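Local coordinates for protein 2-dehydropantoate 2-reductase (Bacillus subtilis, PDB 3EGO) that probably catalyses the NADPH-dependent reduction of ketopantoate to pantoate on the way to pantothenate, at residues L47-G51 with E52-A56; G103-H106 with D107-D110; E244-S247 with S248-D252; T259-D262 with A263-Y267. All blocks are in the same frame, centred on the assembly; numbering follows the deposited sequence.

Contact 1: residues L47-G51 with E52-A56; sequences LYKGG and EEFRA
Tyr48 and Glu53, a non-hydrogen-bonded pair of a tight hairpin, lie alongside one another and point the same way. From the tyrosine backbone outward, CB stands 4.2 Å from Glu52 O, and CG is 4.1 Å from Glu53 CG. The ring side bearing CD1 and CE1 does most of the touching: CD1 sits 3.4 Å from Glu53 CG, and CE1 only 3.1 Å from Glu53 OE2. Towards the tip the two chains part slightly, with OH 4.1 Å from Glu53 OE1, too far for a bond. Ring and carboxylate are turned 45° apart, so the approach is oblique rather than stacked. Tyr48 CG is anti to its carbonyl carbon (chi1 -61°), which brings the ring over to the glutamate. The backbone beneath is a beta hairpin with a two-residue loop, joining strands 45-49 and 52-61 and reversed by a type I' turn from Lys49 to Glu52 with Gly50 and Gly51 at its corner; Gly51's backbone angles would jam a CB against the preceding carbonyl. Water bridges Lys49 O to Glu52 OE1 at this end. Leu47 and Phe54 form a hydrogen-bonded pair, Phe54 N donating to Leu47 O at 2.8 Å. On their face of the sheet, Leu47 CD2 meets Phe54 CD2 at 4.0 Å. An alanine in place of Tyr48 is likely to strip Glu53 of the ring that flanks its methylenes and carboxylate, leaving that side chain freer to swing. Lys49 CE passes the CE2 corner of the Phe54 ring obliquely, and NZ hydrogen-bonds the hydroxyl of Tyr20 on helix 12-22.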
loop_
_atom_site.group_PDB
_atom_site.type_symbol
_atom_site.label_atom_id
_atom_site.label_comp_id
_atom_site.label_asym_id
_atom_site.label_seq_id
_atom_site.Cartn_x
_atom_site.Cartn_y
_atom_site.Cartn_z
ATOM N N LEU A 47 0.199 34.626 -14.807
ATOM C CA LEU A 47 1.104 34.012 -13.856
ATOM C C LEU A 47 0.994 34.783 -12.576
ATOM O O LEU A 47 1.045 36.028 -12.594
ATOM C CB LEU A 47 2.538 34.061 -14.380
ATOM C CG LEU A 47 3.528 33.495 -13.355
ATOM C CD1 LEU A 47 4.383 32.384 -13.995
ATOM C CD2 LEU A 47 4.357 34.632 -12.867
ATOM N N TYR A 48 0.836 34.051 -11.474
ATOM C CA TYR A 48 0.759 34.623 -10.129
ATOM C C TYR A 48 2.098 34.395 -9.435
ATOM O O TYR A 48 2.686 33.293 -9.491
ATOM C CB TYR A 48 -0.348 33.941 -9.321
ATOM C CG TYR A 48 -1.767 34.059 -9.861
ATOM C CD1 TYR A 48 -2.716 34.839 -9.212
ATOM C CD2 TYR A 48 -2.163 33.360 -11.005
ATOM C CE1 TYR A 48 -4.039 34.931 -9.712
ATOM C CE2 TYR A 48 -3.438 33.449 -11.506
ATOM C CZ TYR A 48 -4.382 34.231 -10.860
ATOM O OH TYR A 48 -5.660 34.304 -11.367
ATOM N N LYS A 49 2.625 35.431 -8.803
ATOM C CA LYS A 49 3.876 35.266 -8.142
ATOM C C LYS A 49 3.843 36.172 -6.959
ATOM O O LYS A 49 4.023 37.392 -7.103
ATOM C CB LYS A 49 5.047 35.601 -9.036
ATOM C CG LYS A 49 6.355 35.206 -8.450
ATOM C CD LYS A 49 7.417 35.273 -9.508
ATOM C CE LYS A 49 7.444 36.672 -10.181
ATOM N NZ LYS A 49 7.975 36.627 -11.616
ATOM N N GLY A 50 3.596 35.540 -5.817
ATOM C CA GLY A 50 3.601 36.166 -4.498
ATOM C C GLY A 50 2.956 37.533 -4.409
ATOM O O GLY A 50 3.566 38.486 -3.890
ATOM N N GLY A 51 1.713 37.650 -4.860
ATOM C CA GLY A 51 1.035 38.966 -4.747
ATOM C C GLY A 51 0.981 39.773 -6.038
ATOM O O GLY A 51 0.162 40.695 -6.183
ATOM N N GLU A 52 1.848 39.432 -6.984
ATOM C CA GLU A 52 1.775 40.012 -8.306
ATOM C C GLU A 52 1.077 39.066 -9.293
ATOM O O GLU A 52 1.139 37.832 -9.182
ATOM C CB GLU A 52 3.156 40.401 -8.808
ATOM C CG GLU A 52 3.876 41.399 -7.898
ATOM C CD GLU A 52 5.268 41.713 -8.367
ATOM O OE1 GLU A 52 6.153 40.825 -8.283
ATOM O OE2 GLU A 52 5.486 42.851 -8.818
ATOM N N GLU A 53 0.401 39.654 -10.258
ATOM C CA GLU A 53 -0.210 38.865 -11.329
ATOM C C GLU A 53 0.179 39.473 -12.633
ATOM O O GLU A 53 -0.049 40.667 -12.864
ATOM C CB GLU A 53 -1.737 38.885 -11.243
ATOM C CG GLU A 53 -2.302 38.118 -10.133
ATOM C CD GLU A 53 -3.839 38.108 -10.157
ATOM O OE1 GLU A 53 -4.463 38.221 -11.253
ATOM O OE2 GLU A 53 -4.410 37.965 -9.059
ATOM N N PHE A 54 0.736 38.662 -13.509
ATOM C CA PHE A 54 1.130 39.121 -14.827
ATOM C C PHE A 54 0.281 38.448 -15.890
ATOM O O PHE A 54 -0.258 37.366 -15.662
ATOM C CB PHE A 54 2.606 38.802 -15.072
ATOM C CG PHE A 54 3.508 39.347 -14.005
ATOM C CD1 PHE A 54 3.976 40.655 -14.090
ATOM C CD2 PHE A 54 3.797 38.597 -12.865
ATOM C CE1 PHE A 54 4.760 41.172 -13.087
ATOM C CE2 PHE A 54 4.591 39.116 -11.861
ATOM C CZ PHE A 54 5.088 40.412 -11.994
ATOM N N ARG A 55 0.176 39.086 -17.044
ATOM C CA ARG A 55 -0.475 38.478 -18.190
ATOM C C ARG A 55 0.449 38.480 -19.379
ATOM O O ARG A 55 1.153 39.468 -19.660
ATOM C CB ARG A 55 -1.800 39.216 -18.564
ATOM C CG ARG A 55 -2.495 38.508 -19.718
ATOM C CD ARG A 55 -3.094 39.478 -20.715
ATOM N NE ARG A 55 -4.363 40.049 -20.274
ATOM C CZ ARG A 55 -5.487 40.043 -20.996
ATOM N NH1 ARG A 55 -6.572 40.607 -20.501
ATOM N NH2 ARG A 55 -5.530 39.489 -22.211
ATOM N N ALA A 56 0.483 37.358 -20.076
ATOM C CA ALA A 56 1.235 37.245 -21.319
ATOM C C ALA A 56 0.344 36.715 -22.413
ATOM O O ALA A 56 -0.366 35.738 -22.247
ATOM C CB ALA A 56 2.456 36.284 -21.164
HETATM O O HOH W 1 6.087 39.093 -6.551
HETATM O O HOH W 2 -0.517 36.402 -6.874
#

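Contact 2: residues G103-H106 with D107-D110; sequences GHIH and DLKD
In helix 103-109, the helix of the beta-alpha-beta unit between strands 94-97 and 116-128, His104 and Leu108 sit one turn apart with their side chains side by side. Leu108 N donates to His104 O at 2.8 Å, and Leu108 CG rests against that same oxygen at 3.2 Å. Further out, Leu108 CD1 comes to 4.1 Å from His104 CD2. His104 CG lies between its own backbone N and carbonyl carbon (chi1 61°), the crowded position, and one ring face takes Ile105 CD1 towards its rim. Ile105 CD1 in turn touches Leu108 CD1 at 4.2 Å. These three belong to the buried side of the helix in the Rossmann-type, NADP-binding half of the enzyme, where Leu108 and Ile105 press on Val119 of the sheet. Asp107 bends back along the helix, placing OD1 2.9 Å from Gly103 O. Both are acceptors, so this is no hydrogen bond, and crowding the two oxygens would tend to disfavour the charged carboxylate. Replaced by alanine, the residue would keep only CB near His104 O, and the side chain's packing beside Gly103 O and on Phe84 would probably be lost. Lys109 N donates to Ile105 O at 3.0 Å, and the bent lysine chain folds back so that CD lies 3.6 Å from that oxygen. His106 is turned to helix 261-274, where NE2 is hydrogen-bonded to Glu271 and the ring stacks with Tyr267.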
loop_
_atom_site.group_PDB
_atom_site.type_symbol
_atom_site.label_atom_id
_atom_site.label_comp_id
_atom_site.label_asym_id
_atom_site.label_seq_id
_atom_site.Cartn_x
_atom_site.Cartn_y
_atom_site.Cartn_z
ATOM N N GLY A 103 11.831 7.282 -17.535
ATOM C CA GLY A 103 11.251 6.322 -18.489
ATOM C C GLY A 103 11.396 6.775 -19.937
ATOM O O GLY A 103 11.476 5.947 -20.859
ATOM N N HIS A 104 11.453 8.090 -20.155
ATOM C CA HIS A 104 11.602 8.611 -21.525
ATOM C C HIS A 104 12.999 8.368 -22.060
ATOM O O HIS A 104 13.214 8.342 -23.275
ATOM C CB HIS A 104 11.248 10.102 -21.631
ATOM C CG HIS A 104 12.101 11.004 -20.789
ATOM N ND1 HIS A 104 12.195 10.874 -19.419
ATOM C CD2 HIS A 104 12.841 12.090 -21.111
ATOM C CE1 HIS A 104 12.977 11.821 -18.937
ATOM N NE2 HIS A 104 13.379 12.577 -19.943
ATOM N N ILE A 105 13.934 8.191 -21.141
ATOM C CA ILE A 105 15.337 7.980 -21.490
ATOM C C ILE A 105 15.491 6.676 -22.271
ATOM O O ILE A 105 16.257 6.615 -23.219
ATOM C CB ILE A 105 16.219 7.977 -20.234
ATOM C CG1 ILE A 105 16.193 9.361 -19.567
ATOM C CG2 ILE A 105 17.628 7.552 -20.577
ATOM C CD1 ILE A 105 16.601 10.516 -20.519
ATOM N N HIS A 106 14.721 5.648 -21.907
ATOM C CA HIS A 106 14.700 4.412 -22.705
ATOM C C HIS A 106 14.107 4.637 -24.116
ATOM O O HIS A 106 14.604 4.089 -25.104
ATOM C CB HIS A 106 14.007 3.264 -21.944
ATOM C CG HIS A 106 14.768 2.783 -20.745
ATOM N ND1 HIS A 106 14.154 2.425 -19.566
ATOM C CD2 HIS A 106 16.098 2.611 -20.541
ATOM C CE1 HIS A 106 15.070 2.047 -18.686
ATOM N NE2 HIS A 106 16.259 2.156 -19.251
ATOM N N ASP A 107 13.074 5.467 -24.218
ATOM C CA ASP A 107 12.498 5.813 -25.521
ATOM C C ASP A 107 13.471 6.604 -26.400
ATOM O O ASP A 107 13.571 6.372 -27.606
ATOM C CB ASP A 107 11.200 6.615 -25.342
ATOM C CG ASP A 107 10.346 6.114 -24.171
ATOM O OD1 ASP A 107 10.705 5.085 -23.544
ATOM O OD2 ASP A 107 9.319 6.764 -23.867
ATOM N N LEU A 108 14.185 7.546 -25.788
ATOM C CA LEU A 108 15.152 8.380 -26.506
ATOM C C LEU A 108 16.404 7.640 -26.958
ATOM O O LEU A 108 16.969 7.966 -27.997
ATOM C CB LEU A 108 15.612 9.544 -25.627
ATOM C CG LEU A 108 14.580 10.541 -25.143
ATOM C CD1 LEU A 108 15.272 11.620 -24.356
ATOM C CD2 LEU A 108 13.847 11.097 -26.298
ATOM N N LYS A 109 16.850 6.692 -26.139
ATOM C CA LYS A 109 18.053 5.911 -26.402
ATOM C C LYS A 109 18.061 5.368 -27.826
ATOM O O LYS A 109 19.045 5.504 -28.555
ATOM C CB LYS A 109 18.113 4.727 -25.441
ATOM C CG LYS A 109 19.468 4.495 -24.820
ATOM C CD LYS A 109 19.585 5.254 -23.509
ATOM C CE LYS A 109 20.956 5.067 -22.894
ATOM N NZ LYS A 109 20.915 5.147 -21.405
ATOM N N ASP A 110 16.959 4.724 -28.197
ATOM C CA ASP A 110 16.810 4.135 -29.520
ATOM C C ASP A 110 15.818 4.961 -30.308
ATOM O O ASP A 110 14.765 4.467 -30.715
ATOM C CB ASP A 110 16.292 2.700 -29.410
ATOM C CG ASP A 110 16.993 1.911 -28.328
ATOM O OD1 ASP A 110 18.247 1.874 -28.328
ATOM O OD2 ASP A 110 16.286 1.326 -27.480
#

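Contact 3: residues E244-S247 with S248-D252; sequences ENRS and SMLVD
The chain runs extended through Arg246 and Ser247 and then winds directly into helix 248-255, where Val251 N donates to Ser247 O at 3.1 Å in a nearly straight bond of 172°. Ser247 also uses its side chain. OG is tucked between its own N and carbonyl carbon (chi1 71°), and from there it accepts from Leu250 N, 3.1 Å away. OG also lies 3.4 Å from Leu250 CB. A further hydrogen bond joins Ser247 OG to Thr192 OG1 on helix 174-195, tying the start of this helix to its neighbour. Arg246 leans on the helix from the residue before. Its chain bends at chi3, and Val251 CG2 sits over the centre of one guanidinium face, 3.8 Å above the plane. Arg246 and Val251 cross at about a right angle; CG2 of the valine also touches Ser247 O at 3.6 Å. Ser248, which probably binds the substrate, turns away from the preceding loop and lies against Asn189, another probable substrate-binding residue. Ser247 is thus a classic N-cap serine, at a helix start that borders the probable ketopantoate site.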
loop_
_atom_site.group_PDB
_atom_site.type_symbol
_atom_site.label_atom_id
_atom_site.label_comp_id
_atom_site.label_asym_id
_atom_site.label_seq_id
_atom_site.Cartn_x
_atom_site.Cartn_y
_atom_site.Cartn_z
ATOM N N GLU A 244 6.449 18.961 5.661
ATOM C CA GLU A 244 4.991 19.092 5.811
ATOM C C GLU A 244 4.247 18.827 4.501
ATOM O O GLU A 244 3.019 18.892 4.462
ATOM C CB GLU A 244 4.624 20.500 6.328
ATOM C CG GLU A 244 5.262 20.890 7.662
ATOM C CD GLU A 244 4.781 20.040 8.837
ATOM O OE1 GLU A 244 3.742 19.344 8.713
ATOM O OE2 GLU A 244 5.444 20.076 9.899
ATOM N N ASN A 245 4.989 18.524 3.432
ATOM C CA ASN A 245 4.391 18.335 2.131
ATOM C C ASN A 245 3.902 16.898 1.960
ATOM O O ASN A 245 4.527 15.974 2.475
ATOM C CB ASN A 245 5.419 18.574 1.035
ATOM C CG ASN A 245 5.866 20.032 0.918
ATOM O OD1 ASN A 245 5.275 20.951 1.490
ATOM N ND2 ASN A 245 6.917 20.235 0.148
ATOM N N ARG A 246 2.804 16.730 1.216
ATOM C CA ARG A 246 2.403 15.446 0.665
ATOM C C ARG A 246 3.014 15.291 -0.743
ATOM O O ARG A 246 2.866 16.172 -1.604
ATOM C CB ARG A 246 0.887 15.332 0.582
ATOM C CG ARG A 246 0.173 15.334 1.922
ATOM C CD ARG A 246 -1.270 14.888 1.722
ATOM N NE ARG A 246 -1.967 15.829 0.845
ATOM C CZ ARG A 246 -3.029 15.543 0.095
ATOM N NH1 ARG A 246 -3.546 14.321 0.084
ATOM N NH2 ARG A 246 -3.573 16.490 -0.662
ATOM N N SER A 247 3.695 14.176 -0.978
ATOM C CA SER A 247 4.460 14.032 -2.209
ATOM C C SER A 247 3.457 14.008 -3.346
ATOM O O SER A 247 2.302 13.686 -3.134
ATOM C CB SER A 247 5.254 12.729 -2.194
ATOM O OG SER A 247 4.341 11.656 -2.333
ATOM N N SER A 248 3.901 14.296 -4.562
ATOM C CA SER A 248 3.021 14.243 -5.729
ATOM C C SER A 248 2.398 12.864 -5.983
ATOM O O SER A 248 1.306 12.766 -6.553
ATOM C CB SER A 248 3.795 14.645 -6.972
ATOM O OG SER A 248 4.853 13.731 -7.213
ATOM N N MET A 249 3.110 11.797 -5.597
ATOM C CA MET A 249 2.602 10.441 -5.824
ATOM C C MET A 249 1.530 10.103 -4.797
ATOM O O MET A 249 0.563 9.420 -5.114
ATOM C CB MET A 249 3.750 9.398 -5.830
ATOM C CG MET A 249 3.338 7.958 -6.215
ATOM S SD MET A 249 4.738 6.824 -6.725
ATOM C CE MET A 249 5.381 7.729 -8.097
ATOM N N LEU A 250 1.699 10.578 -3.573
ATOM C CA LEU A 250 0.700 10.388 -2.539
ATOM C C LEU A 250 -0.598 11.066 -2.980
ATOM O O LEU A 250 -1.679 10.480 -2.938
ATOM C CB LEU A 250 1.186 10.968 -1.217
ATOM C CG LEU A 250 0.215 10.927 -0.028
ATOM C CD1 LEU A 250 -0.606 9.601 0.003
ATOM C CD2 LEU A 250 0.969 11.142 1.287
ATOM N N VAL A 251 -0.466 12.289 -3.468
ATOM C CA VAL A 251 -1.605 13.038 -4.027
ATOM C C VAL A 251 -2.319 12.311 -5.186
ATOM O O VAL A 251 -3.552 12.189 -5.197
ATOM C CB VAL A 251 -1.135 14.459 -4.442
ATOM C CG1 VAL A 251 -2.150 15.128 -5.355
ATOM C CG2 VAL A 251 -0.877 15.275 -3.191
ATOM N N ASP A 252 -1.560 11.824 -6.152
ATOM C CA ASP A 252 -2.113 11.053 -7.243
ATOM C C ASP A 252 -2.891 9.825 -6.747
ATOM O O ASP A 252 -4.016 9.597 -7.139
ATOM C CB ASP A 252 -1.003 10.619 -8.180
ATOM C CG ASP A 252 -0.526 11.743 -9.092
ATOM O OD1 ASP A 252 -1.194 12.807 -9.094
ATOM O OD2 ASP A 252 0.493 11.542 -9.817
#

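Contact 4: residues T259-D262 with A263-Y267; sequences TEAD and AIIGY
At the start of helix 261-274 the predicted NADP-binding residue Glu260 sits at the N-cap, and its carbonyl O is hydrogen-bonded by Ile264 N at 2.9 Å. One residue earlier, Thr259 turns its hydroxyl forward: OG1 accepts from Ala261 N at 2.9 Å, an ST turn that holds the first helical residue, while Glu293 binds the same hydroxyl. Glu260 O is packed by more than its donor, since Ile264 CG1 rests 3.4 Å from it. Ile264 CG1 is also 4.3 Å from Glu260 CB, so the isoleucine lies against the root of the glutamate. The tip of Glu260 goes elsewhere, with OE2 taking a hydrogen bond from Asn100 ND2. Ala261 O is gripped by two backbone donors at once. Ile265 N approaches it at 2.7 Å, bent to 136° and tilted out of the carbonyl plane, whereas Gly266 N lies in that plane at 2.9 Å and makes a straighter bond of 163°. Ile265 CD1 reaches back to Ala261 CB at 4.2 Å; its CG1, anti to the carbonyl carbon (chi1 -48°), starts the branch in that direction. Gly266 CA lies 3.2 Å from Asp262 O, and a CB at this position would point into that oxygen. Asp262 points from the helix to Lys290, in a salt bridge, and to the hydroxyl of Tyr286, both on helix 280-291. The bond from Gly266 N, five residues on from Ala261, makes this a pi-type turn, set in a helix whose capped start lies at the presumed cofactor and substrate cleft between the two domains.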
loop_
_atom_site.group_PDB
_atom_site.type_symbol
_atom_site.label_atom_id
_atom_site.label_comp_id
_atom_site.label_asym_id
_atom_site.label_seq_id
_atom_site.Cartn_x
_atom_site.Cartn_y
_atom_site.Cartn_z
ATOM N N THR A 259 -0.316 7.500 -11.708
ATOM C CA THR A 259 0.838 8.072 -11.065
ATOM C C THR A 259 2.005 8.068 -12.050
ATOM O O THR A 259 1.886 7.603 -13.180
ATOM C CB THR A 259 1.250 7.257 -9.841
ATOM O OG1 THR A 259 1.908 6.072 -10.295
ATOM C CG2 THR A 259 0.052 6.872 -9.009
ATOM N N GLU A 260 3.145 8.582 -11.603
ATOM C CA GLU A 260 4.378 8.485 -12.385
ATOM C C GLU A 260 5.203 7.243 -12.008
ATOM O O GLU A 260 6.430 7.274 -12.078
ATOM C CB GLU A 260 5.208 9.734 -12.144
ATOM C CG GLU A 260 4.459 11.030 -12.465
ATOM C CD GLU A 260 5.265 12.280 -12.114
ATOM O OE1 GLU A 260 5.971 12.292 -11.072
ATOM O OE2 GLU A 260 5.191 13.237 -12.904
ATOM N N ALA A 261 4.546 6.193 -11.507
ATOM C CA ALA A 261 5.258 4.944 -11.152
ATOM C C ALA A 261 6.086 4.403 -12.326
ATOM O O ALA A 261 7.245 3.944 -12.155
ATOM C CB ALA A 261 4.243 3.871 -10.656
ATOM N N ASP A 262 5.533 4.412 -13.526
ATOM C CA ASP A 262 6.290 3.809 -14.627
ATOM C C ASP A 262 7.548 4.611 -14.941
ATOM O O ASP A 262 8.599 4.029 -15.246
ATOM C CB ASP A 262 5.459 3.678 -15.891
ATOM C CG ASP A 262 4.385 2.640 -15.783
ATOM O OD1 ASP A 262 4.497 1.743 -14.925
ATOM O OD2 ASP A 262 3.418 2.737 -16.568
ATOM N N ALA A 263 7.442 5.939 -14.864
ATOM C CA ALA A 263 8.562 6.826 -15.219
ATOM C C ALA A 263 9.612 6.895 -14.127
ATOM O O ALA A 263 10.788 7.084 -14.404
ATOM C CB ALA A 263 8.053 8.222 -15.552
ATOM N N ILE A 264 9.203 6.731 -12.882
ATOM C CA ILE A 264 10.143 6.759 -11.774
ATOM C C ILE A 264 10.641 5.355 -11.460
ATOM O O ILE A 264 11.864 5.087 -11.487
ATOM C CB ILE A 264 9.528 7.363 -10.518
ATOM C CG1 ILE A 264 9.118 8.832 -10.738
ATOM C CG2 ILE A 264 10.460 7.242 -9.332
ATOM C CD1 ILE A 264 10.218 9.812 -10.515
ATOM N N ILE A 265 9.713 4.463 -11.125
ATOM C CA ILE A 265 10.116 3.157 -10.622
ATOM C C ILE A 265 10.353 2.185 -11.744
ATOM O O ILE A 265 11.309 1.394 -11.671
ATOM C CB ILE A 265 9.059 2.514 -9.664
ATOM C CG1 ILE A 265 8.576 3.505 -8.598
ATOM C CG2 ILE A 265 9.649 1.252 -9.011
ATOM C CD1 ILE A 265 7.288 3.064 -7.930
ATOM N N GLY A 266 9.459 2.204 -12.737
ATOM C CA GLY A 266 9.488 1.268 -13.866
ATOM C C GLY A 266 10.799 1.357 -14.629
ATOM O O GLY A 266 11.291 0.367 -15.223
ATOM N N TYR A 267 11.384 2.542 -14.612
ATOM C CA TYR A 267 12.702 2.704 -15.246
ATOM C C TYR A 267 13.838 2.013 -14.467
ATOM O O TYR A 267 14.709 1.353 -15.060
ATOM C CB TYR A 267 12.995 4.185 -15.463
ATOM C CG TYR A 267 14.444 4.473 -15.719
ATOM C CD1 TYR A 267 14.944 4.507 -17.008
ATOM C CD2 TYR A 267 15.294 4.746 -14.676
ATOM C CE1 TYR A 267 16.279 4.785 -17.254
ATOM C CE2 TYR A 267 16.630 5.032 -14.904
ATOM C CZ TYR A 267 17.115 5.035 -16.197
ATOM O OH TYR A 267 18.454 5.308 -16.453
#

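All four contacts are local, each closing within a few residues, and they follow one another in series without nesting or crossing. Contact 1 closes the hairpin at the surface of the NADP-binding domain; it and contact 2 lie on opposite sides of the chain's centre, their centres about 36 Å apart. Contact 2 is a turn of helix in the same domain. Contacts 3 and 4 begin two successive helices of the C-terminal domain, 248-255 and 261-274. Met249 CE of contact 3 lies 3.8 Å from Ala261 N of contact 4. Contacts 2 and 4 touch, so helix 103-109 and helix 261-274 meet across the two domains.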